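Local coordinates for glutamyl-tRNA synthetase (Methanothermobacter thermautotrophicus, PDB 3AII), which catalyses the ATP-dependent attachment of glutamate to tRNA, probably through a glutamyl-AMP intermediate, as an archaeal non-discriminating class I synthetase, at residues A153-E156 and W157-V160; H492-A496 and E497-E501; P145-Y148 and D149-A153; K181-R185 and G186-V190; V446-G450 and D451-E455. One frame throughout, in Å; residues are numbered along the deposited sequence.

Contact 1: A153-E156 and W157-V160; sequences ADLE and WLGV. With EDO (1,2-ethanediol), chain C.
W157 and D154, three residues apart on the last turns of helix 147-158, reach out on the same side and hold between them an ethanediol molecule, probably picked up from the crystallisation liquor. With CG opposite the backbone N (chi1 178°), the indole leads away from the preceding turn, with CB 3.4 Å from D154 O, which lies at the ring's edge, near its plane. The diol carbon C2 lies over one indole face, 3.4 Å above the plane and displaced toward the rim. The diol hydroxyl O1 donates to D154 OD1 at 2.6 Å. This carboxylate is also gripped by the protein: OD1 pairs with R356, and OD2 takes the backbone N of L109 in the predicted HIGH motif. Across the helix end, L155 and V160 pass at a slant, CD2 of L155 lying 4.1 Å from CB of V160. A Schellman motif brings them together: V160 N bonds to L155 O at 3.0 Å, while G159 N, at positive phi (86°), reaches E156 O at 2.9 Å from above the carbonyl plane. An alanine replacing W157 would strip the indole from L355, A359 and P365 and is likely to leave those side chains without their partner. Chemically, the contact joins a Schellman helix end, with L155 packed on V160, to a carboxylate whose two oxygens are both engaged, which probably keeps D154 charged and fixed in rotation.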
# COMPACT_ATOMS: atom_id res chain seq x y z
N ALA A 153 10.75 -5.93 -2.35
CA ALA A 153 10.40 -6.62 -1.12
C ALA A 153 8.87 -6.59 -0.89
O ALA A 153 8.27 -7.59 -0.47
CB ALA A 153 11.14 -6.00 0.07
N ASP A 154 8.25 -5.44 -1.18
CA ASP A 154 6.80 -5.29 -1.03
C ASP A 154 6.07 -6.21 -2.00
O ASP A 154 5.05 -6.79 -1.66
CB ASP A 154 6.35 -3.85 -1.28
CG ASP A 154 6.81 -2.87 -0.17
OD1 ASP A 154 7.38 -3.28 0.86
OD2 ASP A 154 6.60 -1.66 -0.37
N LEU A 155 6.58 -6.30 -3.23
CA LEU A 155 6.00 -7.19 -4.23
C LEU A 155 6.07 -8.65 -3.79
O LEU A 155 5.12 -9.41 -3.98
CB LEU A 155 6.72 -7.03 -5.57
CG LEU A 155 6.35 -5.76 -6.31
CD1 LEU A 155 7.19 -5.60 -7.57
CD2 LEU A 155 4.87 -5.80 -6.65
N GLU A 156 7.21 -9.04 -3.23
CA GLU A 156 7.37 -10.40 -2.72
C GLU A 156 6.33 -10.64 -1.63
O GLU A 156 5.69 -11.69 -1.59
CB GLU A 156 8.80 -10.62 -2.17
CG GLU A 156 9.90 -10.67 -3.26
CD GLU A 156 11.30 -10.61 -2.67
OE1 GLU A 156 11.43 -10.29 -1.48
OE2 GLU A 156 12.27 -10.88 -3.41
N TRP A 157 6.16 -9.67 -0.74
CA TRP A 157 5.17 -9.80 0.32
C TRP A 157 3.78 -10.06 -0.25
O TRP A 157 3.03 -10.90 0.27
CB TRP A 157 5.16 -8.55 1.20
CG TRP A 157 4.13 -8.58 2.29
CD1 TRP A 157 4.22 -9.26 3.47
CD2 TRP A 157 2.86 -7.92 2.30
NE1 TRP A 157 3.08 -9.06 4.22
CE2 TRP A 157 2.23 -8.24 3.52
CE3 TRP A 157 2.19 -7.09 1.39
CZ2 TRP A 157 0.97 -7.76 3.87
CZ3 TRP A 157 0.93 -6.61 1.74
CH2 TRP A 157 0.34 -6.94 2.97
N LEU A 158 3.44 -9.36 -1.34
CA LEU A 158 2.14 -9.53 -1.98
C LEU A 158 1.99 -10.87 -2.65
O LEU A 158 0.88 -11.26 -3.01
CB LEU A 158 1.89 -8.44 -3.03
CG LEU A 158 1.55 -7.07 -2.52
CD1 LEU A 158 1.53 -6.08 -3.68
CD2 LEU A 158 0.18 -7.12 -1.81
N GLY A 159 3.10 -11.58 -2.85
CA GLY A 159 3.07 -12.83 -3.59
C GLY A 159 3.19 -12.68 -5.09
O GLY A 159 2.89 -13.61 -5.85
N VAL A 160 3.64 -11.51 -5.54
CA VAL A 160 3.78 -11.25 -6.96
C VAL A 160 5.12 -11.82 -7.43
O VAL A 160 6.15 -11.60 -6.79
CB VAL A 160 3.70 -9.73 -7.24
CG1 VAL A 160 4.18 -9.39 -8.64
CG2 VAL A 160 2.26 -9.24 -7.02
C1 EDO C . 5.73 -5.11 2.88
O1 EDO C . 7.13 -5.28 2.58
C2 EDO C . 5.37 -5.97 4.09
O2 EDO C . 6.13 -5.53 5.23

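Contact 2: H492-A496 and E497-E501; sequences HWVPA and ESALE
The flat carboxylate of E497 folds back along its own backbone: a bend at chi2 (85°) brings OE1 to 3.6 Å from A496 N. The puckered ring of P495 presents its CB corner to the hydroxyl of S498, OG standing 4.0 Å from that carbon, while elsewhere the ring rests on L440. Farther back on the strand, the indole of W493 meets the ring of F405 with planes at about 45°, and its NE1 is hydrogen-bonded to I461 O. Among the side chains that meet across the bend, V494 and A499 are the apolar pair. The trans branch of V494, CG1 (chi1 -178°), touches A499 CB at 3.6 Å, and that same alanine methyl lies 3.5 Å from P495 O. A499 thus packs against the end of strand 489-495, with Y447 and V515 also against it. One water fastens the polar side of the bend: it sits 2.7 Å from S498 OG and gives a weak bond of 3.3 Å to P495 O. Helical backbone angles at A496 and E497 turn the chain sharply between strand 489-495 and strand 500-505. These strands belong to two different six-stranded sheets, so the bend is the passage between the two beta-barrels of the anticodon-binding region, as in the related glutaminyl-tRNA synthetases.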
# COMPACT_ATOMS: atom_id res chain seq x y z
N HIS A 492 -14.57 -9.61 29.57
CA HIS A 492 -13.29 -10.31 29.67
C HIS A 492 -12.56 -9.80 30.91
O HIS A 492 -12.95 -8.78 31.49
CB HIS A 492 -12.45 -10.20 28.39
CG HIS A 492 -12.15 -8.80 27.95
ND1 HIS A 492 -13.12 -7.95 27.48
CD2 HIS A 492 -10.98 -8.12 27.87
CE1 HIS A 492 -12.56 -6.79 27.14
NE2 HIS A 492 -11.27 -6.88 27.38
N TRP A 493 -11.53 -10.53 31.32
CA TRP A 493 -10.93 -10.32 32.63
C TRP A 493 -9.58 -11.02 32.71
O TRP A 493 -9.29 -11.94 31.93
CB TRP A 493 -11.87 -10.84 33.74
CG TRP A 493 -12.12 -12.32 33.62
CD1 TRP A 493 -12.97 -12.94 32.73
CD2 TRP A 493 -11.48 -13.35 34.36
NE1 TRP A 493 -12.90 -14.31 32.92
CE2 TRP A 493 -11.99 -14.58 33.90
CE3 TRP A 493 -10.53 -13.35 35.39
CZ2 TRP A 493 -11.56 -15.81 34.43
CZ3 TRP A 493 -10.12 -14.57 35.91
CH2 TRP A 493 -10.64 -15.78 35.43
N VAL A 494 -8.73 -10.55 33.62
CA VAL A 494 -7.41 -11.13 33.82
C VAL A 494 -7.15 -11.36 35.31
O VAL A 494 -7.30 -10.44 36.12
CB VAL A 494 -6.31 -10.20 33.27
CG1 VAL A 494 -4.94 -10.85 33.43
CG2 VAL A 494 -6.58 -9.86 31.78
N PRO A 495 -6.76 -12.59 35.70
CA PRO A 495 -6.40 -12.86 37.09
C PRO A 495 -5.29 -11.92 37.53
O PRO A 495 -4.30 -11.76 36.81
CB PRO A 495 -5.88 -14.31 37.05
CG PRO A 495 -6.47 -14.92 35.83
CD PRO A 495 -6.69 -13.80 34.84
N ALA A 496 -5.42 -11.31 38.70
CA ALA A 496 -4.46 -10.28 39.09
C ALA A 496 -3.05 -10.83 39.32
O ALA A 496 -2.05 -10.17 39.00
CB ALA A 496 -4.94 -9.54 40.32
N GLU A 497 -2.97 -12.04 39.86
CA GLU A 497 -1.69 -12.58 40.32
C GLU A 497 -0.69 -12.78 39.20
O GLU A 497 0.52 -12.63 39.39
CB GLU A 497 -1.90 -13.90 41.07
CG GLU A 497 -2.52 -13.74 42.45
CD GLU A 497 -4.05 -13.69 42.44
OE1 GLU A 497 -4.67 -13.70 41.35
OE2 GLU A 497 -4.63 -13.63 43.54
N SER A 498 -1.19 -13.12 38.02
CA SER A 498 -0.31 -13.54 36.92
C SER A 498 -0.38 -12.65 35.68
O SER A 498 0.21 -12.98 34.66
CB SER A 498 -0.65 -14.98 36.54
OG SER A 498 -2.02 -15.08 36.18
N ALA A 499 -1.07 -11.53 35.80
CA ALA A 499 -1.27 -10.59 34.71
C ALA A 499 0.06 -10.02 34.21
O ALA A 499 0.98 -9.78 35.00
CB ALA A 499 -2.16 -9.45 35.19
N LEU A 500 0.14 -9.82 32.90
CA LEU A 500 1.33 -9.27 32.25
C LEU A 500 1.05 -7.90 31.67
O LEU A 500 -0.03 -7.65 31.14
CB LEU A 500 1.75 -10.19 31.11
CG LEU A 500 2.09 -11.63 31.49
CD1 LEU A 500 2.33 -12.45 30.22
CD2 LEU A 500 3.31 -11.63 32.37
N GLU A 501 2.03 -7.01 31.74
CA GLU A 501 1.86 -5.70 31.12
C GLU A 501 1.85 -5.85 29.60
O GLU A 501 2.64 -6.60 29.04
CB GLU A 501 2.98 -4.75 31.55
CG GLU A 501 3.01 -4.48 33.04
CD GLU A 501 1.77 -3.76 33.52
OE1 GLU A 501 1.18 -4.19 34.54
OE2 GLU A 501 1.37 -2.77 32.88
O HOH W 1 -3.27 -13.64 34.28

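Contact 3: P145-Y148 and D149-A153; sequences PEAY and DMIPA
E146 and M150 touch one turn apart at the start of helix 147-158, and backbone bonds set their spacing. M150 N donates to E146 O at 3.2 Å, in the carbonyl plane, and D149 N adds a weak bond to the same oxygen. One residue on, I151 N reaches A147 O at 3.0 Å in a nearly straight bond (167°). The next bond of the series is missing, because P152 has no N-H: its CD lies 3.0 Å from Y148 O, and the helix kinks here. A water works as an extra link of the first turn, donating to P145 O at 2.7 Å and accepting from D149 N at 2.9 Å. The apolar contacts centre on the methyl of M150. A bend at the thioether (chi3 -54°) turns CE back to 3.4 Å from E146 CG, and A147 CB stands 4.1 Å from that methyl. I151 CG1 comes 3.4 Å from A147 O, with its CD1 near A147 CB. The polar ends of the first segment look elsewhere: E146 OE2 bonds to W347 NE1, and the Y148 hydroxyl to D137, while the ring edge of Y148 has P145 O in its plane. Together these make the first turns of the crossover helix between strands 130-135 and 164-167, a beta-alpha-beta unit of the Rossmann-type catalytic domain of class I synthetases, with a proline kink in its second turn.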
# COMPACT_ATOMS: atom_id res chain seq x y z
N PRO A 145 16.05 6.95 -2.41
CA PRO A 145 17.07 5.92 -2.63
C PRO A 145 16.68 4.58 -2.01
O PRO A 145 17.02 3.53 -2.55
CB PRO A 145 18.29 6.49 -1.90
CG PRO A 145 18.07 7.94 -1.86
CD PRO A 145 16.59 8.15 -1.75
N GLU A 146 15.97 4.61 -0.88
CA GLU A 146 15.62 3.37 -0.19
C GLU A 146 14.56 2.55 -0.96
O GLU A 146 14.46 1.34 -0.78
CB GLU A 146 15.15 3.68 1.24
CG GLU A 146 13.90 4.55 1.30
CD GLU A 146 13.70 5.22 2.65
OE1 GLU A 146 14.45 4.90 3.59
OE2 GLU A 146 12.78 6.07 2.75
N ALA A 147 13.80 3.22 -1.82
CA ALA A 147 12.71 2.57 -2.53
C ALA A 147 13.15 1.49 -3.51
O ALA A 147 12.38 0.57 -3.81
CB ALA A 147 11.83 3.60 -3.24
N TYR A 148 14.36 1.59 -4.04
CA TYR A 148 14.81 0.59 -5.00
C TYR A 148 14.78 -0.80 -4.39
O TYR A 148 14.44 -1.78 -5.07
CB TYR A 148 16.22 0.89 -5.51
CG TYR A 148 16.29 2.14 -6.37
CD1 TYR A 148 15.89 2.11 -7.70
CD2 TYR A 148 16.74 3.34 -5.84
CE1 TYR A 148 15.96 3.25 -8.49
CE2 TYR A 148 16.81 4.48 -6.61
CZ TYR A 148 16.41 4.43 -7.93
OH TYR A 148 16.49 5.58 -8.68
N ASP A 149 15.15 -0.90 -3.13
CA ASP A 149 15.11 -2.19 -2.45
C ASP A 149 13.74 -2.48 -1.83
O ASP A 149 13.33 -3.64 -1.74
CB ASP A 149 16.20 -2.28 -1.38
CG ASP A 149 17.59 -2.39 -1.98
OD1 ASP A 149 17.73 -2.93 -3.10
OD2 ASP A 149 18.55 -1.94 -1.33
N MET A 150 13.04 -1.44 -1.40
CA MET A 150 11.77 -1.63 -0.70
C MET A 150 10.67 -2.17 -1.63
O MET A 150 9.88 -3.03 -1.24
CB MET A 150 11.29 -0.35 -0.01
CG MET A 150 12.13 0.08 1.17
SD MET A 150 11.37 1.48 2.03
CE MET A 150 11.15 2.64 0.68
N ILE A 151 10.64 -1.65 -2.85
CA ILE A 151 9.60 -2.03 -3.80
C ILE A 151 9.59 -3.53 -4.12
O ILE A 151 8.55 -4.16 -4.06
CB ILE A 151 9.65 -1.14 -5.06
CG1 ILE A 151 9.09 0.25 -4.71
CG2 ILE A 151 8.85 -1.78 -6.20
CD1 ILE A 151 9.29 1.29 -5.81
N PRO A 152 10.74 -4.10 -4.48
CA PRO A 152 10.65 -5.54 -4.76
C PRO A 152 10.29 -6.36 -3.51
O PRO A 152 9.61 -7.38 -3.61
CB PRO A 152 12.05 -5.90 -5.28
CG PRO A 152 12.89 -4.67 -5.08
CD PRO A 152 11.99 -3.51 -4.98
N ALA A 153 10.75 -5.93 -2.35
CA ALA A 153 10.40 -6.62 -1.12
C ALA A 153 8.87 -6.59 -0.89
O ALA A 153 8.27 -7.59 -0.47
CB ALA A 153 11.14 -6.00 0.07
O HOH W 2 17.37 0.82 -2.26

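Contact 4: K181-R185 and G186-V190; sequences KLIER and GGAYV
L182 closes over the chain that leaves the helix: its isobutyl group lies against the methyl of A188, CD2 at 3.5 Å from A188 CB, and its CD1 reaches 3.9 Å from the CA of G187. A chi1 of -180° puts the leucine CG beside its carbonyl carbon, which brings both methyls toward G187 and A188. I183 supports the alanine more loosely, with CG1 4.1 Å from A188 CB. Behind these side chains two backbone bonds fold the chain back. G187 N donates to L182 O at 2.8 Å, and G186 N to I183 O at 3.0 Å, the latter from well above the carbonyl plane. Both glycines suit their places: G186 has a positive phi (73°), and a side chain on G187 would collide with L182 CD1. The next shell holds the cluster from outside. L306, H309 and L310 of helix 299-310 pack on L182, F215 and N218 of helix 215-224 on I183, and V235 on A188. R185 NH1 also bonds to the backbone O of H309. With an alanine in place of L182, A188 and G187 would probably lose the leucine methyls that touch them, and a gap would be likely to open between this turn and helix 299-310. The bond pair and the positive phi define a Schellman motif ending helix 172-184. It delivers the chain directly into strand 188-191, which ends at the zinc ligand C191 and is an outermost strand of a four-stranded antiparallel sheet.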
# COMPACT_ATOMS: atom_id res chain seq x y z
N LYS A 181 16.20 9.30 -33.31
CA LYS A 181 15.46 8.59 -34.36
C LYS A 181 14.12 9.27 -34.63
O LYS A 181 13.70 9.39 -35.79
CB LYS A 181 15.25 7.12 -33.98
CG LYS A 181 16.51 6.27 -34.17
CD LYS A 181 16.28 4.81 -33.78
CE LYS A 181 17.56 4.00 -33.92
NZ LYS A 181 17.38 2.59 -33.47
N LEU A 182 13.46 9.72 -33.57
CA LEU A 182 12.17 10.37 -33.71
C LEU A 182 12.32 11.68 -34.49
O LEU A 182 11.50 12.01 -35.34
CB LEU A 182 11.56 10.64 -32.33
CG LEU A 182 10.19 11.32 -32.26
CD1 LEU A 182 9.14 10.49 -32.97
CD2 LEU A 182 9.80 11.59 -30.80
N ILE A 183 13.37 12.43 -34.17
CA ILE A 183 13.71 13.64 -34.92
C ILE A 183 14.03 13.35 -36.39
O ILE A 183 13.58 14.08 -37.28
CB ILE A 183 14.88 14.38 -34.24
CG1 ILE A 183 14.45 14.95 -32.89
CG2 ILE A 183 15.41 15.50 -35.14
CD1 ILE A 183 15.62 15.57 -32.09
N GLU A 184 14.78 12.28 -36.65
CA GLU A 184 15.10 11.94 -38.04
C GLU A 184 13.86 11.57 -38.83
O GLU A 184 13.75 11.87 -40.03
CB GLU A 184 16.14 10.82 -38.16
CG GLU A 184 16.47 10.57 -39.64
CD GLU A 184 17.74 9.79 -39.90
OE1 GLU A 184 18.36 9.29 -38.94
OE2 GLU A 184 18.13 9.70 -41.10
N ARG A 185 12.91 10.93 -38.16
CA ARG A 185 11.65 10.57 -38.79
C ARG A 185 10.68 11.74 -38.88
O ARG A 185 9.55 11.57 -39.34
CB ARG A 185 10.99 9.41 -38.02
CG ARG A 185 11.70 8.07 -38.20
CD ARG A 185 10.87 6.93 -37.63
NE ARG A 185 11.13 5.66 -38.29
CZ ARG A 185 10.23 4.98 -38.99
NH1 ARG A 185 8.99 5.44 -39.11
NH2 ARG A 185 10.56 3.83 -39.56
N GLY A 186 11.10 12.91 -38.44
CA GLY A 186 10.25 14.10 -38.49
C GLY A 186 9.11 14.15 -37.49
O GLY A 186 8.10 14.81 -37.72
N GLY A 187 9.28 13.46 -36.36
CA GLY A 187 8.22 13.36 -35.38
C GLY A 187 8.44 14.16 -34.12
O GLY A 187 7.63 14.12 -33.20
N ALA A 188 9.53 14.92 -34.09
CA ALA A 188 9.83 15.75 -32.94
C ALA A 188 10.74 16.89 -33.34
O ALA A 188 11.34 16.87 -34.41
CB ALA A 188 10.47 14.92 -31.83
N TYR A 189 10.81 17.89 -32.47
CA TYR A 189 11.66 19.05 -32.72
C TYR A 189 12.14 19.64 -31.42
O TYR A 189 11.54 19.40 -30.37
CB TYR A 189 10.91 20.10 -33.56
CG TYR A 189 9.63 20.65 -32.98
CD1 TYR A 189 8.44 19.93 -33.04
CD2 TYR A 189 9.60 21.91 -32.40
CE1 TYR A 189 7.28 20.46 -32.53
CE2 TYR A 189 8.44 22.44 -31.90
CZ TYR A 189 7.28 21.72 -31.96
OH TYR A 189 6.12 22.26 -31.44
N VAL A 190 13.24 20.39 -31.48
CA VAL A 190 13.73 21.09 -30.29
C VAL A 190 13.20 22.52 -30.27
O VAL A 190 13.52 23.32 -31.14
CB VAL A 190 15.24 21.11 -30.21
CG1 VAL A 190 15.67 21.83 -28.92
CG2 VAL A 190 15.79 19.68 -30.24

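Contact 5: V446-G450 and D451-E455; sequences VYLPG and DDLGE
A type II beta turn from G450 to L453 carries the chain out of strand 445-449, closed by a weak bond from L453 N to G450 O (3.4 Å) and with D452, though poorly ordered, in a left-handed conformation (phi 61°). L453 is the side chain that folds back onto the strand. Its CB sits 3.4 Å from G450 O; from a trans chi1 (179°), CD2 lies 3.9 Å from P449 O and comes within 4.3 Å of L448 CB. V411, I491 and L458 pack round the same leucine, which packs the turn against strands 410-416, 489-495 and 456-460. D451 keeps to the outer side, where its OD1 lies near the carboxylate of D409; the two like charges may raise the proton affinity of either. Two waters brace the backbone: one donates to P449 O and D451 O at 2.9 Å each, the other to G450 O at 3.1 Å and, weakly, to L453 O. The turn starts the connection from strand 445-449 to strand 456-460, which flank strand 489-495 in a six-stranded beta-barrel of the anticodon-binding region.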
# COMPACT_ATOMS: atom_id res chain seq x y z
N VAL A 446 -9.08 -9.43 40.28
CA VAL A 446 -9.01 -9.47 38.82
C VAL A 446 -8.80 -8.08 38.27
O VAL A 446 -9.07 -7.08 38.93
CB VAL A 446 -10.30 -10.04 38.19
CG1 VAL A 446 -10.57 -11.44 38.66
CG2 VAL A 446 -11.52 -9.12 38.48
N TYR A 447 -8.31 -8.02 37.03
CA TYR A 447 -8.33 -6.78 36.28
C TYR A 447 -9.49 -6.82 35.30
O TYR A 447 -9.65 -7.79 34.55
CB TYR A 447 -7.02 -6.61 35.51
CG TYR A 447 -5.82 -6.31 36.37
CD1 TYR A 447 -4.89 -7.30 36.66
CD2 TYR A 447 -5.58 -5.02 36.85
CE1 TYR A 447 -3.77 -7.03 37.43
CE2 TYR A 447 -4.46 -4.74 37.62
CZ TYR A 447 -3.56 -5.75 37.90
OH TYR A 447 -2.44 -5.49 38.66
N LEU A 448 -10.32 -5.77 35.31
CA LEU A 448 -11.37 -5.63 34.30
C LEU A 448 -11.08 -4.44 33.41
O LEU A 448 -10.52 -3.44 33.87
CB LEU A 448 -12.74 -5.41 34.94
CG LEU A 448 -13.29 -6.46 35.88
CD1 LEU A 448 -14.72 -6.09 36.32
CD2 LEU A 448 -13.28 -7.81 35.21
N PRO A 449 -11.47 -4.52 32.13
CA PRO A 449 -11.29 -3.37 31.25
C PRO A 449 -12.11 -2.20 31.76
O PRO A 449 -13.30 -2.35 32.00
CB PRO A 449 -11.84 -3.86 29.90
CG PRO A 449 -12.71 -5.04 30.23
CD PRO A 449 -12.13 -5.66 31.47
N GLY A 450 -11.46 -1.06 31.96
CA GLY A 450 -12.11 0.05 32.65
C GLY A 450 -13.04 0.91 31.81
O GLY A 450 -13.86 1.64 32.36
N ASP A 451 -12.90 0.85 30.49
CA ASP A 451 -13.64 1.74 29.60
C ASP A 451 -15.13 1.42 29.50
O ASP A 451 -15.52 0.31 29.12
CB ASP A 451 -13.01 1.76 28.21
CG ASP A 451 -11.62 2.38 28.21
OD1 ASP A 451 -11.32 3.16 29.14
OD2 ASP A 451 -10.83 2.09 27.28
N ASP A 452 -15.96 2.40 29.84
CA ASP A 452 -17.41 2.23 29.80
C ASP A 452 -17.84 1.12 30.74
O ASP A 452 -18.80 0.41 30.47
CB ASP A 452 -17.88 1.93 28.38
CG ASP A 452 -17.63 3.07 27.42
OD1 ASP A 452 -17.33 4.19 27.89
OD2 ASP A 452 -17.72 2.86 26.19
N LEU A 453 -17.11 0.98 31.84
CA LEU A 453 -17.46 -0.00 32.86
C LEU A 453 -18.40 0.65 33.86
O LEU A 453 -17.97 1.37 34.76
CB LEU A 453 -16.20 -0.49 33.57
CG LEU A 453 -16.42 -1.52 34.68
CD1 LEU A 453 -17.04 -2.79 34.12
CD2 LEU A 453 -15.12 -1.83 35.40
N GLY A 454 -19.70 0.39 33.71
CA GLY A 454 -20.68 0.96 34.60
C GLY A 454 -21.15 -0.04 35.63
O GLY A 454 -20.73 -1.19 35.63
N GLU A 455 -22.05 0.40 36.51
CA GLU A 455 -22.55 -0.47 37.57
C GLU A 455 -23.53 -1.50 37.01
O GLU A 455 -24.18 -1.27 35.98
CB GLU A 455 -23.21 0.37 38.66
CG GLU A 455 -22.25 1.33 39.36
CD GLU A 455 -22.93 2.16 40.43
OE1 GLU A 455 -23.90 2.88 40.09
OE2 GLU A 455 -22.51 2.08 41.60
O HOH W 3 -15.67 -2.36 30.29
O HOH W 4 -15.50 3.70 34.08

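The contacts fall into three places along the elongated chain. Contacts 3 and 1 are successive parts of one helix, sharing A153, with centres about 11 Å apart. Both abut the predicted HIGH motif of the active site, where M150 and D154 touch P108; the side chain of V160 is about 10 Å from a calcium ion. Contact 4 lies about 40 Å from contact 1, centre to centre, the side chain of its A188 about 12 Å from the zinc. Contacts 5 and 2 are neighbours, centres about 13 Å apart, joined by a probable hydrogen bond of 2.8 Å from Y447 N to V494 O. The centres of contacts 2 and 4 are about 76 Å apart, on opposite sides of the chain's centre.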